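Local coordinates for protein SSD1 (Saccharomyces cerevisiae S288C, PDB 7AM1), which binds mRNA untranslated regions and represses translation as a non-enzymatic member of the RNase II family, a pseudonuclease, at residues Arg554-Thr559 / Thr658-Pro663; Val396-Ser401 / Ala447-Val452; Leu780-Gly785 / Ala908-Met913; Thr813-Ala818 / Asn861-Phe866. All coordinates share one frame; numbering follows the deposited sequence.

Contact 1 (Arg554-Thr559 / Thr658-Pro663)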
loop_
_atom_site.group_PDB
_atom_site.type_symbol
_atom_site.label_atom_id
_atom_site.label_comp_id
_atom_site.label_asym_id
_atom_site.label_seq_id
_atom_site.Cartn_x
_atom_site.Cartn_y
_atom_site.Cartn_z
ATOM N N ARG A 554 11.216 0.851 15.408
ATOM C CA ARG A 554 10.286 -0.210 15.780
ATOM C C ARG A 554 10.468 -0.597 17.240
ATOM O O ARG A 554 9.492 -0.835 17.961
ATOM C CB ARG A 554 10.483 -1.427 14.877
ATOM C CG ARG A 554 9.903 -1.254 13.467
ATOM C CD ARG A 554 10.316 -2.383 12.540
ATOM N NE ARG A 554 9.647 -2.271 11.245
ATOM C CZ ARG A 554 9.715 -3.181 10.280
ATOM N NH1 ARG A 554 10.425 -4.287 10.456
ATOM N NH2 ARG A 554 9.063 -2.983 9.140
ATOM N N LYS A 555 11.718 -0.642 17.698
ATOM C CA LYS A 555 11.976 -0.905 19.106
ATOM C C LYS A 555 11.443 0.230 19.971
ATOM O O LYS A 555 10.796 -0.009 20.998
ATOM C CB LYS A 555 13.476 -1.104 19.328
ATOM C CG LYS A 555 13.870 -1.360 20.781
ATOM C CD LYS A 555 13.301 -2.674 21.294
ATOM C CE LYS A 555 13.392 -2.761 22.799
ATOM N NZ LYS A 555 13.040 -4.115 23.303
ATOM N N VAL A 556 11.708 1.478 19.576
ATOM C CA VAL A 556 11.213 2.620 20.339
ATOM C C VAL A 556 9.693 2.565 20.450
ATOM O O VAL A 556 9.129 2.695 21.541
ATOM C CB VAL A 556 11.682 3.939 19.698
ATOM C CG1 VAL A 556 10.988 5.122 20.348
ATOM C CG2 VAL A 556 13.202 4.069 19.794
ATOM N N ASN A 557 9.008 2.371 19.321
ATOM C CA ASN A 557 7.551 2.296 19.349
ATOM C C ASN A 557 7.079 1.159 20.246
ATOM O O ASN A 557 6.065 1.283 20.941
ATOM C CB ASN A 557 6.999 2.101 17.938
ATOM C CG ASN A 557 7.075 3.355 17.094
ATOM O OD1 ASN A 557 6.913 4.470 17.591
ATOM N ND2 ASN A 557 7.291 3.176 15.800
ATOM N N SER A 558 7.785 0.026 20.210
ATOM C CA SER A 558 7.451 -1.096 21.078
ATOM C C SER A 558 7.563 -0.705 22.546
ATOM O O SER A 558 6.701 -1.054 23.363
ATOM C CB SER A 558 8.379 -2.271 20.764
ATOM O OG SER A 558 8.186 -3.336 21.675
ATOM N N THR A 559 8.627 0.017 22.897
ATOM C CA THR A 559 8.843 0.423 24.279
ATOM C C THR A 559 7.750 1.366 24.751
ATOM O O THR A 559 7.245 1.233 25.874
ATOM C CB THR A 559 10.219 1.081 24.410
ATOM O OG1 THR A 559 11.234 0.102 24.148
ATOM C CG2 THR A 559 10.417 1.677 25.800
ATOM N N THR A 658 2.607 0.513 18.983
ATOM C CA THR A 658 1.889 1.751 18.720
ATOM C C THR A 658 2.776 2.629 17.847
ATOM O O THR A 658 3.852 2.210 17.405
ATOM C CB THR A 658 1.486 2.476 20.009
ATOM O OG1 THR A 658 0.597 3.553 19.675
ATOM C CG2 THR A 658 2.699 3.040 20.735
ATOM N N HIS A 659 2.329 3.859 17.608
ATOM C CA HIS A 659 3.046 4.808 16.769
ATOM C C HIS A 659 3.407 6.042 17.579
ATOM O O HIS A 659 2.523 6.763 18.058
ATOM C CB HIS A 659 2.220 5.181 15.539
ATOM C CG HIS A 659 2.416 4.248 14.389
ATOM N ND1 HIS A 659 1.740 4.386 13.198
ATOM C CD2 HIS A 659 3.224 3.170 14.241
ATOM C CE1 HIS A 659 2.109 3.424 12.371
ATOM N NE2 HIS A 659 3.014 2.677 12.977
ATOM N N PHE A 660 4.711 6.280 17.708
ATOM C CA PHE A 660 5.273 7.351 18.518
ATOM C C PHE A 660 6.359 8.136 17.796
ATOM O O PHE A 660 6.575 9.303 18.146
ATOM C CB PHE A 660 5.830 6.751 19.825
ATOM C CG PHE A 660 6.826 7.617 20.560
ATOM C CD1 PHE A 660 6.405 8.495 21.550
ATOM C CD2 PHE A 660 8.186 7.501 20.312
ATOM C CE1 PHE A 660 7.322 9.271 22.248
ATOM C CE2 PHE A 660 9.107 8.276 21.006
ATOM C CZ PHE A 660 8.673 9.160 21.976
ATOM N N THR A 661 6.985 7.574 16.756
ATOM C CA THR A 661 8.232 8.091 16.205
ATOM C C THR A 661 8.061 9.067 15.042
ATOM O O THR A 661 9.072 9.509 14.486
ATOM C CB THR A 661 9.127 6.924 15.733
ATOM O OG1 THR A 661 8.348 5.985 14.973
ATOM C CG2 THR A 661 9.784 6.204 16.919
ATOM N N ALA A 662 6.837 9.426 14.652
ATOM C CA ALA A 662 6.624 10.281 13.479
ATOM C C ALA A 662 5.471 11.252 13.712
ATOM O O ALA A 662 4.509 11.299 12.940
ATOM C CB ALA A 662 6.385 9.427 12.233
ATOM N N PRO A 663 5.563 12.084 14.755
ATOM C CA PRO A 663 4.485 13.055 15.019
ATOM C C PRO A 663 4.376 14.166 13.986
ATOM O O PRO A 663 3.337 14.837 13.940
ATOM C CB PRO A 663 4.859 13.616 16.397
ATOM C CG PRO A 663 6.362 13.525 16.413
ATOM C CD PRO A 663 6.659 12.207 15.733
#
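The side chain of N557 reaches out from helix 554-559 and overlaps the backbone of the irregular segment 658-663, touching it from T658 to T661. N557 CB lies against the start of this run, 3.2 Å from T658 O, a buried carbonyl that has no hydrogen-bonding partner in the model. Beyond it the amide splits its two ends between neighbouring loop residues. OD1 takes the backbone N-H of F660 (N557 OD1 to F660 N, 2.9 Å), with the donor well above the carbonyl plane, 45° out of it. ND2 donates to the hydroxyl of T661 (N557 ND2 to T661 OG1, 3.1 Å) and also to Y657 OH, just ahead of the segment. The T661 hydroxyl is within range because chi1 (46°) tucks OG1 between backbone N and carbonyl carbon, leaving T661 CG2 to pack on V556 CG1 at 3.8 Å. V556 CG1 also touches F660 CD2 (3.7 Å) as the two side chains cross obliquely. Were N557 replaced by a leucine, the F660 N-H and the T661 hydroxyl would probably be left without their helix partner. The arrangement is an example of an irregular segment tied to a helix in part through one buried amide: helix 544-568 backs the loop within the RNB domain, V556 and F660 lean on strands 389-397 and 446-456, and helix 668-681 packs against T658 and F660.

Contact 2 (Val396-Ser401 / Ala447-Val452)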
loop_
_atom_site.group_PDB
_atom_site.type_symbol
_atom_site.label_atom_id
_atom_site.label_comp_id
_atom_site.label_asym_id
_atom_site.label_seq_id
_atom_site.Cartn_x
_atom_site.Cartn_y
_atom_site.Cartn_z
ATOM N N VAL A 396 12.645 12.104 19.717
ATOM C CA VAL A 396 11.564 12.470 18.812
ATOM C C VAL A 396 11.097 13.880 19.149
ATOM O O VAL A 396 10.940 14.225 20.327
ATOM C CB VAL A 396 10.385 11.478 18.913
ATOM C CG1 VAL A 396 9.250 11.914 17.993
ATOM C CG2 VAL A 396 10.843 10.064 18.589
ATOM N N VAL A 397 10.879 14.696 18.114
ATOM C CA VAL A 397 10.360 16.044 18.325
ATOM C C VAL A 397 9.099 15.983 19.178
ATOM O O VAL A 397 8.182 15.199 18.908
ATOM C CB VAL A 397 10.090 16.733 16.975
ATOM C CG1 VAL A 397 9.380 18.061 17.197
ATOM C CG2 VAL A 397 11.387 16.941 16.220
ATOM N N ASP A 398 9.049 16.824 20.211
ATOM C CA ASP A 398 7.907 16.881 21.127
ATOM C C ASP A 398 6.883 17.866 20.563
ATOM O O ASP A 398 6.688 18.977 21.061
ATOM C CB ASP A 398 8.370 17.267 22.528
ATOM C CG ASP A 398 7.264 17.162 23.576
ATOM O OD1 ASP A 398 6.085 16.956 23.210
ATOM O OD2 ASP A 398 7.585 17.279 24.779
ATOM N N VAL A 399 6.228 17.422 19.486
ATOM C CA VAL A 399 5.340 18.297 18.728
ATOM C C VAL A 399 4.238 18.848 19.623
ATOM O O VAL A 399 3.921 20.042 19.571
ATOM C CB VAL A 399 4.746 17.549 17.518
ATOM C CG1 VAL A 399 3.825 18.465 16.730
ATOM C CG2 VAL A 399 5.839 17.016 16.617
ATOM N N THR A 400 3.631 17.990 20.452
ATOM C CA THR A 400 2.447 18.403 21.198
ATOM C C THR A 400 2.767 19.421 22.285
ATOM O O THR A 400 1.857 20.116 22.747
ATOM C CB THR A 400 1.730 17.194 21.814
ATOM O OG1 THR A 400 2.566 16.556 22.784
ATOM C CG2 THR A 400 1.341 16.184 20.733
ATOM N N SER A 401 4.028 19.531 22.704
ATOM C CA SER A 401 4.403 20.615 23.602
ATOM C C SER A 401 4.303 21.979 22.930
ATOM O O SER A 401 4.429 22.996 23.619
ATOM C CB SER A 401 5.822 20.399 24.135
ATOM O OG SER A 401 6.791 20.630 23.127
ATOM N N ALA A 447 12.783 20.756 21.944
ATOM C CA ALA A 447 12.114 19.910 22.921
ATOM C C ALA A 447 11.782 18.570 22.277
ATOM O O ALA A 447 11.265 18.522 21.155
ATOM C CB ALA A 447 10.844 20.586 23.431
ATOM N N THR A 448 12.068 17.483 22.988
ATOM C CA THR A 448 11.918 16.146 22.435
ATOM C C THR A 448 11.343 15.215 23.493
ATOM O O THR A 448 11.276 15.545 24.679
ATOM C CB THR A 448 13.260 15.604 21.911
ATOM O OG1 THR A 448 14.287 15.832 22.886
ATOM C CG2 THR A 448 13.657 16.281 20.602
ATOM N N LEU A 449 10.879 14.058 23.037
ATOM C CA LEU A 449 10.567 12.921 23.893
ATOM C C LEU A 449 11.569 11.827 23.554
ATOM O O LEU A 449 11.744 11.490 22.378
ATOM C CB LEU A 449 9.132 12.430 23.678
ATOM C CG LEU A 449 7.991 13.413 23.969
ATOM C CD1 LEU A 449 6.623 12.775 23.697
ATOM C CD2 LEU A 449 8.052 13.929 25.402
ATOM N N SER A 450 12.238 11.288 24.567
ATOM C CA SER A 450 13.367 10.403 24.335
ATOM C C SER A 450 13.138 9.040 24.964
ATOM O O SER A 450 12.537 8.927 26.038
ATOM C CB SER A 450 14.658 11.007 24.892
ATOM O OG SER A 450 14.963 12.235 24.256
ATOM N N VAL A 451 13.624 8.011 24.275
ATOM C CA VAL A 451 13.743 6.659 24.808
ATOM C C VAL A 451 15.224 6.296 24.774
ATOM O O VAL A 451 15.828 6.230 23.695
ATOM C CB VAL A 451 12.901 5.653 24.008
ATOM C CG1 VAL A 451 13.117 4.246 24.540
ATOM C CG2 VAL A 451 11.422 6.035 24.057
ATOM N N VAL A 452 15.814 6.092 25.950
ATOM C CA VAL A 452 17.253 5.879 26.093
ATOM C C VAL A 452 17.482 4.464 26.605
ATOM O O VAL A 452 17.015 4.109 27.693
ATOM C CB VAL A 452 17.884 6.917 27.034
ATOM C CG1 VAL A 452 19.386 6.693 27.158
ATOM C CG2 VAL A 452 17.586 8.320 26.530
#
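A447 enters the contact through its carbonyl, which accepts the backbone N-H of D398 (D398 N to A447 O, 2.9 Å) in a nearly straight bond of 165°, while its CB lies beside S401 OG. T448 follows as the non-hydrogen-bonded partner of V397. Its chi1 of 47° sends OG1 off to S470 and leaves T448 CG2 to rest 3.4 Å from V396 O. L449 then closes the antiparallel hydrogen-bonded pair with V396: L449 N to V396 O spans 2.7 Å, and the return bond from V396 N to L449 O spans 2.9 Å. Both side chains lie on the same face of the sheet and both meet H673 of helix 668-681. L449 also stretches beyond its strand partner, L449 CD2 lying 3.4 Å from D398 OD2, so that the leucine methyl meets the carboxylate at a slant. S450 turns to the other face, where its OG bonds to S470 and H395. On the opposing segment the strand gives way past V397, and D398, whose N-H makes the last cross-segment bond, is the centre of an inverse gamma turn; the chain then winds into a 3-10 turn held by S401 OG to D398 O (2.6 Å). Losing the carboxylate of D398 to an alanine is likely to strip R355, its partner through OD2, of an acidic mate and to uncover the end of L449. Chemically, backbone bonds fix the register here, whereas the buried acid sits against leucine, its charge probably offset by R355 and, less certainly placed, by K677 of helix 668-681.

Contact 3 (Leu780-Gly785 / Ala908-Met913)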
loop_
_atom_site.group_PDB
_atom_site.type_symbol
_atom_site.label_atom_id
_atom_site.label_comp_id
_atom_site.label_asym_id
_atom_site.label_seq_id
_atom_site.Cartn_x
_atom_site.Cartn_y
_atom_site.Cartn_z
ATOM N N LEU A 780 0.952 -23.521 -23.617
ATOM C CA LEU A 780 0.396 -22.652 -24.641
ATOM C C LEU A 780 0.685 -23.251 -26.012
ATOM O O LEU A 780 1.831 -23.601 -26.310
ATOM C CB LEU A 780 0.994 -21.248 -24.535
ATOM C CG LEU A 780 0.930 -20.551 -23.171
ATOM C CD1 LEU A 780 1.657 -19.211 -23.215
ATOM C CD2 LEU A 780 -0.507 -20.350 -22.722
ATOM N N HIS A 781 -0.348 -23.368 -26.842
ATOM C CA HIS A 781 -0.188 -23.812 -28.227
ATOM C C HIS A 781 -0.252 -22.564 -29.099
ATOM O O HIS A 781 -1.331 -22.023 -29.356
ATOM C CB HIS A 781 -1.251 -24.836 -28.606
ATOM C CG HIS A 781 -1.112 -26.138 -27.876
ATOM N ND1 HIS A 781 -1.326 -27.358 -28.478
ATOM C CD2 HIS A 781 -0.783 -26.405 -26.590
ATOM C CE1 HIS A 781 -1.133 -28.322 -27.594
ATOM N NE2 HIS A 781 -0.802 -27.770 -26.441
ATOM N N TRP A 782 0.912 -22.105 -29.545
ATOM C CA TRP A 782 1.003 -20.834 -30.237
ATOM C C TRP A 782 0.640 -20.960 -31.711
ATOM O O TRP A 782 0.831 -22.008 -32.338
ATOM C CB TRP A 782 2.418 -20.270 -30.137
ATOM C CG TRP A 782 2.794 -19.747 -28.787
ATOM C CD1 TRP A 782 3.382 -20.440 -27.763
ATOM C CD2 TRP A 782 2.615 -18.411 -28.314
ATOM N NE1 TRP A 782 3.583 -19.611 -26.688
ATOM C CE2 TRP A 782 3.117 -18.360 -27.000
ATOM C CE3 TRP A 782 2.079 -17.250 -28.877
ATOM C CZ2 TRP A 782 3.096 -17.197 -26.242
ATOM C CZ3 TRP A 782 2.061 -16.099 -28.124
ATOM C CH2 TRP A 782 2.565 -16.078 -26.820
ATOM N N GLN A 783 0.141 -19.863 -32.265
ATOM C CA GLN A 783 0.061 -19.715 -33.711
ATOM C C GLN A 783 1.452 -19.389 -34.237
ATOM O O GLN A 783 1.994 -18.330 -33.899
ATOM C CB GLN A 783 -0.899 -18.599 -34.095
ATOM C CG GLN A 783 -2.315 -18.765 -33.606
ATOM C CD GLN A 783 -3.168 -17.562 -33.948
ATOM O OE1 GLN A 783 -2.886 -16.841 -34.909
ATOM N NE2 GLN A 783 -4.198 -17.317 -33.144
ATOM N N PRO A 784 2.068 -20.252 -35.044
ATOM C CA PRO A 784 3.437 -19.971 -35.489
ATOM C C PRO A 784 3.502 -18.677 -36.287
ATOM O O PRO A 784 2.607 -18.365 -37.076
ATOM C CB PRO A 784 3.793 -21.192 -36.347
ATOM C CG PRO A 784 2.483 -21.745 -36.790
ATOM C CD PRO A 784 1.535 -21.487 -35.650
ATOM N N GLY A 785 4.561 -17.907 -36.047
ATOM C CA GLY A 785 4.857 -16.729 -36.833
ATOM C C GLY A 785 4.071 -15.482 -36.491
ATOM O O GLY A 785 4.299 -14.442 -37.123
ATOM N N ALA A 908 2.974 -12.510 -23.095
ATOM C CA ALA A 908 4.110 -13.376 -23.368
ATOM C C ALA A 908 4.588 -13.177 -24.797
ATOM O O ALA A 908 3.787 -13.047 -25.728
ATOM C CB ALA A 908 3.743 -14.845 -23.156
ATOM N N LEU A 909 5.907 -13.141 -24.956
ATOM C CA LEU A 909 6.524 -13.173 -26.273
ATOM C C LEU A 909 6.216 -14.509 -26.936
ATOM O O LEU A 909 6.290 -15.562 -26.297
ATOM C CB LEU A 909 8.035 -12.972 -26.132
ATOM C CG LEU A 909 8.889 -12.851 -27.395
ATOM C CD1 LEU A 909 8.613 -11.533 -28.096
ATOM C CD2 LEU A 909 10.376 -12.989 -27.076
ATOM N N ASN A 910 5.828 -14.466 -28.203
ATOM C CA ASN A 910 5.623 -15.697 -28.954
ATOM C C ASN A 910 6.973 -16.298 -29.325
ATOM O O ASN A 910 7.675 -15.758 -30.191
ATOM C CB ASN A 910 4.791 -15.436 -30.212
ATOM C CG ASN A 910 4.458 -16.711 -30.970
ATOM O OD1 ASN A 910 5.024 -17.771 -30.708
ATOM N ND2 ASN A 910 3.546 -16.609 -31.929
ATOM N N PRO A 911 7.365 -17.427 -28.727
ATOM C CA PRO A 911 8.668 -18.008 -29.073
ATOM C C PRO A 911 8.703 -18.604 -30.467
ATOM O O PRO A 911 9.797 -18.919 -30.952
ATOM C CB PRO A 911 8.875 -19.079 -27.996
ATOM C CG PRO A 911 7.512 -19.483 -27.606
ATOM C CD PRO A 911 6.621 -18.274 -27.776
ATOM N N PHE A 912 7.554 -18.791 -31.120
ATOM C CA PHE A 912 7.522 -19.310 -32.481
ATOM C C PHE A 912 7.243 -18.218 -33.508
ATOM O O PHE A 912 6.598 -18.474 -34.531
ATOM C CB PHE A 912 6.473 -20.414 -32.596
ATOM C CG PHE A 912 6.695 -21.547 -31.653
ATOM C CD1 PHE A 912 7.573 -22.570 -31.972
ATOM C CD2 PHE A 912 6.033 -21.591 -30.440
ATOM C CE1 PHE A 912 7.780 -23.617 -31.099
ATOM C CE2 PHE A 912 6.235 -22.634 -29.565
ATOM C CZ PHE A 912 7.110 -23.649 -29.894
ATOM N N MET A 913 7.738 -17.011 -33.261
ATOM C CA MET A 913 7.702 -15.929 -34.230
ATOM C C MET A 913 8.923 -16.028 -35.138
ATOM O O MET A 913 9.954 -16.593 -34.765
ATOM C CB MET A 913 7.665 -14.571 -33.530
ATOM C CG MET A 913 8.880 -14.288 -32.655
ATOM S SD MET A 913 8.796 -12.683 -31.835
ATOM C CE MET A 913 8.778 -11.607 -33.278
#
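W782 leans from the end of strand 777-782 onto the loop 908-913, and its side chain can be read atom by atom. W782 CB meets the F912 ring at CD2 (3.9 Å). CG and CD2 of the indole are covered by N910 OD1, and CD1 lies at the edge of the F912 ring, in its plane. The indole nitrogen bonds to Q881, while P911 CD sits over the face of the five-membered ring, 3.5 Å from W782 NE1. Farther out N910 takes over the same face: its CA stands 3.7 Å from the centroid of the six-membered ring, a CH-pi contact, its CB covers CZ3, and N910 CG comes to 3.2 Å from W782 CE3, amide and indole being only 21° from parallel. At the far rim W782 CZ2 touches A908 CB in the ring plane (3.9 Å), and CH2 lies near A908 O. Bonds at both ends fix the rotation of the N910 amide. N910 ND2 donates in its own plane to Q783 O (3.0 Å) and also to V786 O, while OD1 accepts from F912 N; with CG anti to the backbone N (chi1 -175°), the amide reaches back over the indole. At the outer end G785 N bonds to F912 O at 2.6 Å. The loop thus combines an Asx turn with a type I turn from N910 to M913, the proline second in the turn. Following strand 903-908, it packs on W782 at the end of strand 777-782 and so joins two sheets of the C-terminal region, consistent with the OB-type fold of this family.

Contact 4 (Thr813-Ala818 / Asn861-Phe866)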
loop_
_atom_site.group_PDB
_atom_site.type_symbol
_atom_site.label_atom_id
_atom_site.label_comp_id
_atom_site.label_asym_id
_atom_site.label_seq_id
_atom_site.Cartn_x
_atom_site.Cartn_y
_atom_site.Cartn_z
ATOM N N THR A 813 7.293 -4.274 -33.722
ATOM C CA THR A 813 7.491 -5.711 -33.640
ATOM C C THR A 813 8.399 -6.043 -32.452
ATOM O O THR A 813 9.184 -5.210 -31.986
ATOM C CB THR A 813 8.150 -6.255 -34.906
ATOM O OG1 THR A 813 9.498 -5.770 -34.961
ATOM C CG2 THR A 813 7.393 -5.828 -36.161
ATOM N N ALA A 814 8.307 -7.290 -31.980
ATOM C CA ALA A 814 9.151 -7.729 -30.872
ATOM C C ALA A 814 10.631 -7.592 -31.209
ATOM O O ALA A 814 11.443 -7.225 -30.348
ATOM C CB ALA A 814 8.825 -9.178 -30.501
ATOM N N ALA A 815 11.005 -7.905 -32.451
ATOM C CA ALA A 815 12.404 -7.817 -32.853
ATOM C C ALA A 815 12.945 -6.403 -32.676
ATOM O O ALA A 815 14.076 -6.221 -32.211
ATOM C CB ALA A 815 12.562 -8.273 -34.304
ATOM N N GLU A 816 12.155 -5.389 -33.035
ATOM C CA GLU A 816 12.619 -4.013 -32.884
ATOM C C GLU A 816 12.886 -3.679 -31.419
ATOM O O GLU A 816 13.876 -3.009 -31.101
ATOM C CB GLU A 816 11.597 -3.045 -33.483
ATOM C CG GLU A 816 11.460 -3.131 -35.005
ATOM N N ILE A 817 12.012 -4.137 -30.516
ATOM C CA ILE A 817 12.187 -3.875 -29.087
ATOM C C ILE A 817 13.452 -4.541 -28.574
ATOM O O ILE A 817 14.219 -3.956 -27.800
ATOM C CB ILE A 817 10.973 -4.379 -28.289
ATOM C CG1 ILE A 817 9.692 -3.709 -28.745
ATOM C CG2 ILE A 817 11.184 -4.136 -26.786
ATOM C CD1 ILE A 817 8.514 -4.622 -28.604
ATOM N N ALA A 818 13.649 -5.807 -28.944
ATOM C CA ALA A 818 14.804 -6.553 -28.467
ATOM C C ALA A 818 16.100 -5.883 -28.901
ATOM O O ALA A 818 17.028 -5.718 -28.101
ATOM C CB ALA A 818 14.739 -7.991 -28.985
ATOM N N ASN A 861 20.771 -13.113 -32.922
ATOM C CA ASN A 861 20.106 -11.819 -32.960
ATOM C C ASN A 861 19.420 -11.550 -31.619
ATOM O O ASN A 861 19.233 -12.446 -30.792
ATOM C CB ASN A 861 19.167 -11.754 -34.172
ATOM C CG ASN A 861 17.719 -12.043 -33.846
ATOM O OD1 ASN A 861 17.399 -12.819 -32.946
ATOM N ND2 ASN A 861 16.821 -11.426 -34.611
ATOM N N ALA A 862 19.101 -10.274 -31.386
ATOM C CA ALA A 862 18.555 -9.862 -30.096
ATOM C C ALA A 862 17.321 -10.680 -29.729
ATOM O O ALA A 862 17.209 -11.192 -28.610
ATOM C CB ALA A 862 18.229 -8.367 -30.122
ATOM N N LEU A 863 16.370 -10.792 -30.657
ATOM C CA LEU A 863 15.151 -11.544 -30.382
ATOM C C LEU A 863 15.465 -12.983 -29.980
ATOM O O LEU A 863 14.851 -13.520 -29.049
ATOM C CB LEU A 863 14.230 -11.500 -31.599
ATOM C CG LEU A 863 12.877 -12.193 -31.464
ATOM C CD1 LEU A 863 12.019 -11.507 -30.413
ATOM C CD2 LEU A 863 12.176 -12.190 -32.810
ATOM N N GLU A 864 16.413 -13.625 -30.673
ATOM C CA GLU A 864 16.743 -15.011 -30.360
ATOM C C GLU A 864 17.260 -15.153 -28.935
ATOM O O GLU A 864 16.999 -16.168 -28.279
ATOM C CB GLU A 864 17.792 -15.539 -31.346
ATOM C CG GLU A 864 17.232 -15.953 -32.704
ATOM C CD GLU A 864 16.326 -17.168 -32.620
ATOM O OE1 GLU A 864 16.301 -17.821 -31.554
ATOM O OE2 GLU A 864 15.639 -17.469 -33.619
ATOM N N LYS A 865 17.981 -14.146 -28.434
ATOM C CA LYS A 865 18.434 -14.178 -27.047
ATOM C C LYS A 865 17.262 -14.289 -26.082
ATOM O O LYS A 865 17.319 -15.047 -25.107
ATOM C CB LYS A 865 19.264 -12.931 -26.739
ATOM C CG LYS A 865 20.770 -13.132 -26.860
ATOM C CD LYS A 865 21.470 -11.874 -27.356
ATOM N N PHE A 866 16.184 -13.539 -26.337
ATOM C CA PHE A 866 14.995 -13.657 -25.501
ATOM C C PHE A 866 14.319 -15.008 -25.694
ATOM O O PHE A 866 13.910 -15.653 -24.722
ATOM C CB PHE A 866 14.008 -12.531 -25.809
ATOM C CG PHE A 866 14.366 -11.209 -25.190
ATOM C CD1 PHE A 866 14.018 -10.928 -23.879
ATOM C CD2 PHE A 866 15.023 -10.238 -25.924
ATOM C CE1 PHE A 866 14.330 -9.708 -23.310
ATOM C CE2 PHE A 866 15.340 -9.016 -25.358
ATOM C CZ PHE A 866 14.993 -8.752 -24.053
#
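A818 is the main bump of this interface. Its methyl settles among A862, L863 and F866 on the facing helix, with A818 CB 3.7 Å from A862 CB and 3.6 Å from the backbone N of L863. The phenylalanine ring also closes in, F866 CD2 lying 3.8 Å from A818 CB. The fit works in reverse as well, since A862 CB presses on the backbone of A818, 3.5 Å from A818 C. One turn back along the first helix, the surface made by A814 and A815 is low enough to accept a branched side chain. L863, with CG anti to the backbone N (chi1 -178°), spreads its fork over it: L863 CD1 reaches A814 CB at 4.0 Å and L863 CD2 reaches A815 CB at 4.2 Å. Alanine on both sides probably lets the short axes come within 8.6 Å while crossing at 94°, almost perpendicular. No hydrogen bond passes between the segments, and shape carries the contact. Both first turns are instead capped from within: N861 OD1 accepts from E864 N at 2.6 Å, and T813 OG1 receives a weaker bond from E816 N. A818 and F866 both rest on L733 of strand 732-741, and A814 touches L909. The arrangement is a crossed pair of helix beginnings, each opened by an N-cap residue and joined through small side chains, laid against a sheet of the C-terminal region and consistent with the OB-type family to which that region is assigned.

How the contacts relate
The four contacts form two touching pairs on opposite sides of the chain's centre. Contacts 1 and 2 share the buried interior of the RNB domain and the same elements: V556 and F660 of contact 1 pack on strands 389-397 and 446-456, the two that contact 2 pairs. Contacts 3 and 4 meet in the C-terminal region through L909 and M913 against A814 and L863. Contact 3 alone has exposed residues among those that touch, P784 and G785. The chemistry follows the place: an asparagine amide gripping loop atoms in contact 1, strand bonds and a buried acid in contact 2, an indole face covered by a turn in contact 3, and apolar helix packing in contact 4.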